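PDB 4WJB: putative amidohydrolase/peptidase from Burkholderia cenocepacia, which probably hydrolyses carbon-nitrogen bonds other than peptide bonds as a zinc-dependent amidohydrolase of the peptidase M20 family. Local coordinates for residues L116-A121 and D411-A416. Residues are numbered along the deposited sequence; the frame is centred on the assembly and turned at random.
Sequences LEVVRA and DVLLRA
Val118 and Leu414 meet where helix 109-124 crosses helix 403-421, and Leu413 and Ala121 complete the contact. The axes of the two short segments approach to 9.3 Å at a crossing angle of -62°, and the backbones come nearest at Val118 and Leu414, whose CA atoms are 5.1 Å apart. Followed outward, Val118 first sends CB toward the other helix, and its two methyls then part company. Val118 CG2, which stands anti to the carbonyl carbon and beside the backbone N, presses into the angle between the two leucines: it lies 3.6 Å from Leu413 CD2, close to Leu413 CG as well, and 3.7 Å from Leu414 CA, with Leu414 CB just beyond. This branch therefore reaches the backbone of its partner helix. Val118 CG1, turned anti to the backbone N (chi1 166°), takes the other course and rests 3.9 Å from Leu414 CD1. That leucine methyl also lies near the carbonyl O of Val118, while its twin, Leu414 CD2, reaches 4.1 Å to Ala121 CB one turn further along the helix. The Leu414 fork thus spans Val118 and Ala121, whereas Leu413 meets the valine roughly at a right angle and continues onto Ile385 of strand 382-387. The contact belongs to the catalytic domain of the M20 fold, with the Leu413 side chain about 10 Å from that of the zinc ligand His203. At its margin, Glu117 and Asp411 turn to the N-terminal residues instead, forming salt bridges with Arg23 and Arg18 respectively. All four touching residues are buried and meet through aliphatic groups, so the helices are joined here by dispersion and the hydrophobic effect, with no polar group to fix a direction between the four side chains.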
# COMPACT_ATOMS: atom_id res chain seq x y z
N LEU A 116 -7.76 12.69 -44.13
CA LEU A 116 -8.37 13.71 -44.98
C LEU A 116 -7.30 14.39 -45.84
O LEU A 116 -7.50 14.62 -47.04
CB LEU A 116 -9.12 14.75 -44.15
CG LEU A 116 -9.68 15.95 -44.93
CD1 LEU A 116 -10.73 15.52 -45.96
CD2 LEU A 116 -10.25 16.99 -43.98
N GLU A 117 -6.16 14.69 -45.23
CA GLU A 117 -5.07 15.34 -45.95
C GLU A 117 -4.55 14.44 -47.07
O GLU A 117 -4.16 14.93 -48.13
CB GLU A 117 -3.94 15.74 -45.00
CG GLU A 117 -2.65 16.18 -45.68
CD GLU A 117 -2.84 17.34 -46.66
OE1 GLU A 117 -3.75 18.17 -46.46
OE2 GLU A 117 -2.05 17.42 -47.63
N VAL A 118 -4.55 13.14 -46.83
CA VAL A 118 -4.14 12.18 -47.86
C VAL A 118 -5.06 12.29 -49.08
O VAL A 118 -4.59 12.32 -50.22
CB VAL A 118 -4.15 10.73 -47.32
CG1 VAL A 118 -4.06 9.72 -48.45
CG2 VAL A 118 -2.98 10.53 -46.35
N VAL A 119 -6.36 12.38 -48.82
CA VAL A 119 -7.33 12.53 -49.90
C VAL A 119 -7.09 13.83 -50.66
O VAL A 119 -7.01 13.84 -51.89
CB VAL A 119 -8.78 12.50 -49.37
CG1 VAL A 119 -9.75 12.99 -50.45
CG2 VAL A 119 -9.14 11.10 -48.92
N ARG A 120 -6.97 14.93 -49.93
CA ARG A 120 -6.70 16.23 -50.53
C ARG A 120 -5.41 16.23 -51.35
O ARG A 120 -5.36 16.83 -52.42
CB ARG A 120 -6.64 17.32 -49.46
CG ARG A 120 -7.98 17.65 -48.84
CD ARG A 120 -7.82 18.57 -47.64
NE ARG A 120 -9.10 19.08 -47.16
CZ ARG A 120 -9.23 19.90 -46.12
NH1 ARG A 120 -8.16 20.29 -45.44
NH2 ARG A 120 -10.44 20.32 -45.76
N ALA A 121 -4.38 15.56 -50.84
CA ALA A 121 -3.08 15.53 -51.52
C ALA A 121 -3.15 14.73 -52.81
O ALA A 121 -2.54 15.09 -53.81
CB ALA A 121 -2.01 14.97 -50.60
N ASP A 411 2.81 12.49 -44.33
CA ASP A 411 3.54 12.15 -45.55
C ASP A 411 3.76 10.64 -45.66
O ASP A 411 3.62 10.07 -46.75
CB ASP A 411 4.89 12.88 -45.59
CG ASP A 411 4.88 14.07 -46.53
OD1 ASP A 411 4.15 14.02 -47.55
OD2 ASP A 411 5.61 15.04 -46.26
N VAL A 412 4.11 10.00 -44.55
CA VAL A 412 4.28 8.55 -44.51
C VAL A 412 2.94 7.85 -44.79
O VAL A 412 2.89 6.90 -45.57
CB VAL A 412 4.84 8.08 -43.15
CG1 VAL A 412 4.85 6.56 -43.07
CG2 VAL A 412 6.24 8.64 -42.93
N LEU A 413 1.86 8.33 -44.17
CA LEU A 413 0.52 7.79 -44.41
C LEU A 413 0.13 7.90 -45.88
O LEU A 413 -0.41 6.97 -46.47
CB LEU A 413 -0.53 8.50 -43.55
CG LEU A 413 -1.94 7.93 -43.76
CD1 LEU A 413 -2.02 6.51 -43.18
CD2 LEU A 413 -3.03 8.82 -43.18
N LEU A 414 0.40 9.07 -46.46
CA LEU A 414 0.12 9.30 -47.87
C LEU A 414 0.80 8.26 -48.76
O LEU A 414 0.16 7.67 -49.62
CB LEU A 414 0.57 10.71 -48.27
CG LEU A 414 0.58 11.02 -49.77
CD1 LEU A 414 -0.82 10.86 -50.39
CD2 LEU A 414 1.14 12.41 -50.04
N ARG A 415 2.09 8.03 -48.54
CA ARG A 415 2.83 7.10 -49.39
C ARG A 415 2.42 5.65 -49.15
O ARG A 415 2.36 4.87 -50.09
CB ARG A 415 4.34 7.26 -49.17
CG ARG A 415 4.83 8.66 -49.48
CD ARG A 415 5.32 8.76 -50.92
NE ARG A 415 6.76 8.56 -50.99
CZ ARG A 415 7.64 9.50 -51.34
NH1 ARG A 415 8.93 9.22 -51.35
NH2 ARG A 415 7.23 10.72 -51.67
N ALA A 416 2.17 5.31 -47.89
CA ALA A 416 1.70 3.97 -47.55
C ALA A 416 0.35 3.67 -48.19
O ALA A 416 0.16 2.62 -48.81
CB ALA A 416 1.62 3.81 -46.03